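Local coordinates for protein glucokinase (Leishmania braziliensis MHOM/BR/75/M2904, PDB 6EDI) that probably transfers phosphate from ATP to D-glucose, as glucokinases do, and forms a dimer that was crystallised in an open conformation, at residues Val54-Ala59 and Asp89-His94; Gly236-Ser241 and Thr334-Met339. All blocks are in the same frame, centred on the assembly; numbering follows the deposited sequence.

Interaction 1 of 2, residues Val54-Ala59 and Asp89-His94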
ATOM      1  N   VAL A  54       5.953  25.036  14.484  1.00 31.25           N
ATOM      2  CA  VAL A  54       5.958  25.541  13.112  1.00 26.94           C
ATOM      3  C   VAL A  54       7.354  26.065  12.817  1.00 27.52           C
ATOM      4  O   VAL A  54       7.894  26.839  13.591  1.00 27.32           O
ATOM      5  CB  VAL A  54       4.964  26.705  12.960  1.00 27.61           C
ATOM      6  CG1 VAL A  54       4.888  27.180  11.516  1.00 29.06           C
ATOM      7  CG2 VAL A  54       3.604  26.303  13.454  1.00 28.26           C
ATOM      8  N   GLY A  55       7.953  25.661  11.706  1.00 26.51           N
ATOM      9  CA  GLY A  55       9.278  26.166  11.407  1.00 27.13           C
ATOM     10  C   GLY A  55       9.782  25.844  10.014  1.00 27.54           C
ATOM     11  O   GLY A  55       9.010  25.694   9.079  1.00 27.77           O
ATOM     12  N   PHE A  56      11.100  25.742   9.900  1.00 30.07           N
ATOM     13  CA  PHE A  56      11.768  25.668   8.610  1.00 30.07           C
ATOM     14  C   PHE A  56      12.882  24.650   8.691  1.00 29.21           C
ATOM     15  O   PHE A  56      13.507  24.482   9.740  1.00 29.35           O
ATOM     16  CB  PHE A  56      12.344  27.042   8.256  1.00 26.81           C
ATOM     17  CG  PHE A  56      11.318  28.114   8.204  1.00 28.61           C
ATOM     18  CD1 PHE A  56      10.567  28.310   7.059  1.00 30.71           C
ATOM     19  CD2 PHE A  56      11.070  28.903   9.323  1.00 35.25           C
ATOM     20  CE1 PHE A  56       9.594  29.291   7.013  1.00 36.49           C
ATOM     21  CE2 PHE A  56      10.105  29.889   9.297  1.00 32.88           C
ATOM     22  CZ  PHE A  56       9.364  30.091   8.144  1.00 33.65           C
ATOM     23  N   SER A  57      13.130  23.965   7.583  1.00 26.42           N
ATOM     24  CA  SER A  57      14.191  22.973   7.542  1.00 31.34           C
ATOM     25  C   SER A  57      14.989  23.141   6.261  1.00 28.50           C
ATOM     26  O   SER A  57      14.491  23.675   5.272  1.00 27.66           O
ATOM     27  CB  SER A  57      13.611  21.561   7.577  1.00 28.77           C
ATOM     28  OG  SER A  57      12.763  21.370   6.462  1.00 33.72           O
ATOM     29  N   GLN A  58      16.230  22.680   6.283  1.00 29.35           N
ATOM     30  CA  GLN A  58      17.028  22.652   5.069  1.00 35.56           C
ATOM     31  C   GLN A  58      18.063  21.560   5.239  1.00 37.98           C
ATOM     32  O   GLN A  58      18.293  21.090   6.355  1.00 35.52           O
ATOM     33  CB  GLN A  58      17.710  24.005   4.868  1.00 33.46           C
ATOM     34  CG  GLN A  58      18.506  24.435   6.082  1.00 34.98           C
ATOM     35  CD  GLN A  58      19.371  25.649   5.823  1.00 39.13           C
ATOM     36  OE1 GLN A  58      20.249  25.972   6.624  1.00 43.32           O
ATOM     37  NE2 GLN A  58      19.136  26.329   4.699  1.00 39.58           N
ATOM     38  N   ALA A  59      18.666  21.136   4.133  1.00 37.69           N
ATOM     39  CA  ALA A  59      19.809  20.236   4.188  1.00 46.16           C
ATOM     40  C   ALA A  59      21.128  21.012   4.078  1.00 54.25           C
ATOM     41  O   ALA A  59      21.203  22.196   4.403  1.00 48.62           O
ATOM     42  CB  ALA A  59      19.716  19.203   3.079  1.00 49.81           C
ATOM     43  N   ASP A  89       0.093  32.926  10.283  1.00 36.88           N
ATOM     44  CA  ASP A  89       0.095  34.374  10.114  1.00 37.62           C
ATOM     45  C   ASP A  89       1.079  35.076  11.068  1.00 34.84           C
ATOM     46  O   ASP A  89       1.790  35.991  10.652  1.00 37.79           O
ATOM     47  CB  ASP A  89      -1.314  34.955  10.232  1.00 39.15           C
ATOM     48  CG  ASP A  89      -1.415  36.336   9.619  1.00 47.44           C
ATOM     49  OD1 ASP A  89      -1.521  36.423   8.376  1.00 47.77           O
ATOM     50  OD2 ASP A  89      -1.370  37.333  10.374  1.00 47.30           O
ATOM     51  N   GLU A  90       1.148  34.645  12.327  1.00 33.60           N
ATOM     52  CA  GLU A  90       2.142  35.209  13.250  1.00 37.95           C
ATOM     53  C   GLU A  90       3.579  34.993  12.769  1.00 38.83           C
ATOM     54  O   GLU A  90       4.442  35.845  12.978  1.00 35.65           O
ATOM     55  CB  GLU A  90       1.991  34.641  14.665  1.00 39.86           C
ATOM     56  CG  GLU A  90       0.667  34.932  15.335  1.00 42.93           C
ATOM     57  CD  GLU A  90       0.815  35.208  16.822  1.00 47.79           C
ATOM     58  OE1 GLU A  90       1.005  34.251  17.605  1.00 47.71           O
ATOM     59  OE2 GLU A  90       0.745  36.394  17.203  1.00 56.52           O
ATOM     60  N   VAL A  91       3.840  33.849  12.140  1.00 37.88           N
ATOM     61  CA  VAL A  91       5.178  33.566  11.618  1.00 34.13           C
ATOM     62  C   VAL A  91       5.450  34.473  10.429  1.00 37.56           C
ATOM     63  O   VAL A  91       6.521  35.089  10.316  1.00 36.17           O
ATOM     64  CB  VAL A  91       5.316  32.096  11.177  1.00 31.16           C
ATOM     65  CG1 VAL A  91       6.638  31.872  10.436  1.00 32.27           C
ATOM     66  CG2 VAL A  91       5.216  31.167  12.373  1.00 35.89           C
ATOM     67  N   LEU A  92       4.454  34.562   9.557  1.00 35.14           N
ATOM     68  CA  LEU A  92       4.560  35.334   8.333  1.00 41.82           C
ATOM     69  C   LEU A  92       4.680  36.836   8.631  1.00 43.16           C
ATOM     70  O   LEU A  92       5.573  37.497   8.114  1.00 45.48           O
ATOM     71  CB  LEU A  92       3.371  35.022   7.418  1.00 42.89           C
ATOM     72  CG  LEU A  92       3.630  34.959   5.911  1.00 48.72           C
ATOM     73  CD1 LEU A  92       5.120  34.947   5.607  1.00 46.94           C
ATOM     74  CD2 LEU A  92       2.949  33.746   5.294  1.00 44.39           C
ATOM     75  N   GLN A  93       3.810  37.363   9.491  1.00 44.39           N
ATOM     76  CA  GLN A  93       3.890  38.773   9.876  1.00 46.90           C
ATOM     77  C   GLN A  93       5.206  39.081  10.596  1.00 45.46           C
ATOM     78  O   GLN A  93       5.736  40.189  10.485  1.00 47.77           O
ATOM     79  CB  GLN A  93       2.686  39.202  10.732  1.00 47.09           C
ATOM     80  CG  GLN A  93       1.299  38.962  10.092  1.00 48.50           C
ATOM     81  CD  GLN A  93       1.174  39.436   8.643  1.00 51.82           C
ATOM     82  OE1 GLN A  93       0.657  38.712   7.785  1.00 59.83           O
ATOM     83  NE2 GLN A  93       1.623  40.659   8.369  1.00 56.10           N
ATOM     84  N   HIS A  94       5.751  38.104  11.317  1.00 41.92           N
ATOM     85  CA  HIS A  94       7.027  38.313  12.000  1.00 42.91           C
ATOM     86  C   HIS A  94       8.172  38.412  11.005  1.00 42.51           C
ATOM     87  O   HIS A  94       9.089  39.209  11.190  1.00 44.62           O
ATOM     88  CB  HIS A  94       7.340  37.189  12.987  1.00 39.85           C
ATOM     89  CG  HIS A  94       8.745  37.223  13.510  1.00 44.25           C
ATOM     90  ND1 HIS A  94       9.097  37.919  14.646  1.00 40.58           N
ATOM     91  CD2 HIS A  94       9.885  36.652  13.051  1.00 40.73           C
ATOM     92  CE1 HIS A  94      10.391  37.774  14.866  1.00 41.65           C
ATOM     93  NE2 HIS A  94      10.895  37.010  13.914  1.00 42.01           N
TER

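Interaction 2 of 2, residues Gly236-Ser241 and Thr334-Met339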
ATOM      1  N   GLY A 236      -1.989  -1.540  11.613  1.00 23.37           N
ATOM      2  CA  GLY A 236      -2.235  -1.907  13.003  1.00 23.95           C
ATOM      3  C   GLY A 236      -3.667  -2.365  13.203  1.00 27.81           C
ATOM      4  O   GLY A 236      -3.968  -3.074  14.175  1.00 23.97           O
ATOM      5  N   SER A 237      -4.544  -1.974  12.276  1.00 24.92           N
ATOM      6  CA  SER A 237      -5.981  -2.261  12.389  1.00 26.86           C
ATOM      7  C   SER A 237      -6.396  -3.479  11.573  1.00 25.67           C
ATOM      8  O   SER A 237      -7.590  -3.800  11.458  1.00 24.51           O
ATOM      9  CB  SER A 237      -6.816  -1.045  11.989  1.00 25.56           C
ATOM     10  OG  SER A 237      -6.583   0.036  12.867  1.00 25.09           O
ATOM     11  N   LEU A 238      -5.402  -4.164  11.020  1.00 25.23           N
ATOM     12  CA  LEU A 238      -5.627  -5.458  10.397  1.00 26.35           C
ATOM     13  C   LEU A 238      -5.909  -6.489  11.502  1.00 26.14           C
ATOM     14  O   LEU A 238      -5.263  -6.474  12.559  1.00 27.52           O
ATOM     15  CB  LEU A 238      -4.407  -5.830   9.543  1.00 26.43           C
ATOM     16  CG  LEU A 238      -3.966  -7.241   9.174  1.00 31.25           C
ATOM     17  CD1 LEU A 238      -4.868  -7.892   8.146  1.00 30.06           C
ATOM     18  CD2 LEU A 238      -2.516  -7.177   8.648  1.00 26.77           C
ATOM     19  N   SER A 239      -6.891  -7.353  11.274  1.00 22.99           N
ATOM     20  CA  SER A 239      -7.179  -8.448  12.204  1.00 28.98           C
ATOM     21  C   SER A 239      -5.967  -9.345  12.435  1.00 27.80           C
ATOM     22  O   SER A 239      -5.197  -9.597  11.512  1.00 27.99           O
ATOM     23  CB  SER A 239      -8.325  -9.305  11.681  1.00 23.38           C
ATOM     24  OG  SER A 239      -9.450  -8.520  11.397  1.00 27.61           O
ATOM     25  N   MET A 240      -5.794  -9.836  13.665  1.00 24.76           N
ATOM     26  CA  MET A 240      -4.757 -10.836  13.917  1.00 22.87           C
ATOM     27  C   MET A 240      -4.972 -12.085  13.058  1.00 26.00           C
ATOM     28  O   MET A 240      -6.102 -12.436  12.726  1.00 28.33           O
ATOM     29  CB  MET A 240      -4.690 -11.216  15.401  1.00 22.13           C
ATOM     30  CG  MET A 240      -4.174 -10.096  16.274  1.00 27.03           C
ATOM     31  SD  MET A 240      -3.968 -10.589  17.990  1.00 26.15           S
ATOM     32  CE  MET A 240      -2.486 -11.592  17.871  1.00 22.91           C
ATOM     33  N   SER A 241      -3.869 -12.733  12.696  1.00 24.66           N
ATOM     34  CA  SER A 241      -3.881 -13.897  11.831  1.00 23.55           C
ATOM     35  C   SER A 241      -4.443 -15.108  12.560  1.00 29.09           C
ATOM     36  O   SER A 241      -4.359 -15.214  13.784  1.00 27.67           O
ATOM     37  CB  SER A 241      -2.465 -14.206  11.347  1.00 27.07           C
ATOM     38  OG  SER A 241      -1.980 -13.181  10.500  1.00 36.90           O
ATOM     39  N   THR A 334       4.258  -7.642  11.271  1.00 24.91           N
ATOM     40  CA  THR A 334       5.204  -7.398  10.176  1.00 22.04           C
ATOM     41  C   THR A 334       5.348  -8.584   9.229  1.00 24.14           C
ATOM     42  O   THR A 334       5.757  -8.417   8.089  1.00 24.15           O
ATOM     43  CB  THR A 334       6.604  -6.995  10.658  1.00 24.45           C
ATOM     44  OG1 THR A 334       7.227  -8.099  11.333  1.00 25.35           O
ATOM     45  CG2 THR A 334       6.535  -5.785  11.580  1.00 24.86           C
ATOM     46  N   ALA A 335       5.045  -9.794   9.681  1.00 26.27           N
ATOM     47  CA  ALA A 335       5.097 -10.908   8.735  1.00 22.77           C
ATOM     48  C   ALA A 335       4.037 -10.688   7.663  1.00 22.71           C
ATOM     49  O   ALA A 335       4.275 -10.916   6.460  1.00 24.76           O
ATOM     50  CB  ALA A 335       4.877 -12.240   9.453  1.00 23.53           C
ATOM     51  N   GLU A 336       2.858 -10.246   8.097  1.00 22.92           N
ATOM     52  CA  GLU A 336       1.791  -9.893   7.156  1.00 24.98           C
ATOM     53  C   GLU A 336       2.144  -8.704   6.249  1.00 26.83           C
ATOM     54  O   GLU A 336       1.894  -8.740   5.046  1.00 23.79           O
ATOM     55  CB  GLU A 336       0.466  -9.625   7.888  1.00 27.22           C
ATOM     56  CG  GLU A 336      -0.107 -10.813   8.676  1.00 24.88           C
ATOM     57  CD  GLU A 336      -0.060 -12.148   7.937  1.00 27.49           C
ATOM     58  OE1 GLU A 336      -0.185 -12.200   6.690  1.00 22.70           O
ATOM     59  OE2 GLU A 336       0.090 -13.177   8.623  1.00 25.11           O
ATOM     60  N   THR A 337       2.722  -7.646   6.810  1.00 23.35           N
ATOM     61  CA  THR A 337       3.019  -6.466   5.992  1.00 22.63           C
ATOM     62  C   THR A 337       4.165  -6.747   5.026  1.00 22.59           C
ATOM     63  O   THR A 337       4.162  -6.266   3.885  1.00 21.78           O
ATOM     64  CB  THR A 337       3.304  -5.206   6.855  1.00 21.83           C
ATOM     65  OG1 THR A 337       4.482  -5.406   7.651  1.00 22.68           O
ATOM     66  CG2 THR A 337       2.112  -4.921   7.771  1.00 21.94           C
ATOM     67  N   THR A 338       5.119  -7.564   5.477  1.00 20.26           N
ATOM     68  CA  THR A 338       6.276  -7.934   4.677  1.00 24.81           C
ATOM     69  C   THR A 338       5.813  -8.769   3.496  1.00 23.09           C
ATOM     70  O   THR A 338       6.264  -8.571   2.357  1.00 22.84           O
ATOM     71  CB  THR A 338       7.305  -8.713   5.508  1.00 24.73           C
ATOM     72  OG1 THR A 338       7.782  -7.872   6.577  1.00 24.06           O
ATOM     73  CG2 THR A 338       8.473  -9.173   4.659  1.00 22.00           C
ATOM     74  N   MET A 339       4.914  -9.714   3.744  1.00 21.12           N
ATOM     75  CA  MET A 339       4.360 -10.456   2.617  1.00 20.66           C
ATOM     76  C   MET A 339       3.551  -9.561   1.659  1.00 22.10           C
ATOM     77  O   MET A 339       3.721  -9.648   0.456  1.00 25.01           O
ATOM     78  CB  MET A 339       3.516 -11.643   3.105  1.00 23.88           C
ATOM     79  CG  MET A 339       2.987 -12.512   1.955  1.00 26.19           C
ATOM     80  SD  MET A 339       4.297 -13.334   1.040  1.00 24.77           S
ATOM     81  CE  MET A 339       4.017 -12.677  -0.598  1.00 26.83           C
TER

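Interaction 1 of 2, residues Val54-Ala59 and Asp89-His94
In the sheet-and-helix layer of an actin-like ATPase domain, Val-91 of helix 84-98 rests on Val-54 and Phe-56 of strand 51-58. The two strand residues are next-but-one neighbours, so both put their side chains on the face of the mixed sheet that the helix covers. The backbones stay well apart, with 8.2 Å between Val-54 CA and Val-91 CA, and side chains alone bridge the gap. Val-91 divides its branches between the two partners. Its CG2 meets Val-54 CG1 at 4.1 Å, while CG1 reaches the far end of the Phe-56 ring, 4.0 Å from CZ and 4.2 Å from CE2. That split follows from chi1 of 171°, which sets CG1 anti to the backbone N and leaves CG2 beside it. Phe-56 and Val-91 approach from opposite directions, and the methyl meets the ring obliquely. All three side chains are buried and join by apolar packing, without a hydrogen bond. Phe-74 of strand 67-75 touches both valines, Leu-26 of helix 26-32 touches Val-91 and Phe-56, and Phe-106 meets the Phe-56 ring edge-to-face. Helix 84-98 links strand 67-75 to strand 110-117, and these two strands run parallel; its packing on strand 51-58 belongs to the beta-alpha-beta crossover of the ribonuclease H-like fold shared by actin-like ATPases and sugar kinases.

Interaction 2 of 2, residues Gly236-Ser241 and Thr334-Met339
The carboxylate of Glu-336 takes the hydroxyl of Ser-241 from above its plane: Ser-241 OG donates to Glu-336 OE2 at 2.8 Å, standing 53° out of the carboxylate plane. A second flat group is the carbonyl of Thr-334, one turn before Thr-338. Thr-334 O accepts twice: from Thr-338 OG1 at 2.6 Å, tilted 31° from the carbonyl plane, and from Thr-338 N in the ordinary helix bond.

Below its acid group, Glu-336 offers an apolar stem to the loop. Leu-238 CD2 packs on Glu-336 CB at 3.9 Å, the two side chains crossing at about a right angle. A bend at chi2, -44°, folds the carboxylate back rather than letting the glutamate run out straight, and this brings OE2 to the Ser-241 hydroxyl. Loop and helix backbones stay well apart, the nearest alpha carbons being Ser-241 CA and Glu-336 CA at 8.4 Å, so the side chains of Leu-238, Ser-241 and Glu-336 make the join. Trp-275 lies against both Leu-238 and Ser-241.

Chemically, a buried carboxylate is being satisfied from several directions. Two serine hydroxyls, from Ser-241 and from Ser-239 of the second subunit, share OE2, while His-376 NE2 bonds to OE1; together they fix the rotation of the group and would be expected to stabilise its charged form. One acid thereby ties its own loop 236-241 and the second subunit's loop to helix 317-341, and with Leu-238 also packing on Glu-336 of the second subunit, the contact is part of the dimer interface.

Overall arrangement
From the N terminus, after strand 16-20, helix 26-32 and strand 41-48, the chain lays down strand 51-58, turns back through strand 67-75 and enters helix 84-98; interaction 1 closes this excursion of 29 residues within the N-terminal sheet-and-helix layer. Only later, after strand 227-233 has completed the edge of the other six-stranded sheet, does interaction 2 open. It spans 92 residues, largely helical and without strand, before helix 317-341 returns to the loop at 236-241. The two contacts follow in series and neither nest nor cross. The centres of interactions 1 and 2 are about 39 Å apart. Interaction 1 stays within one subunit, whereas interaction 2 sits against the second.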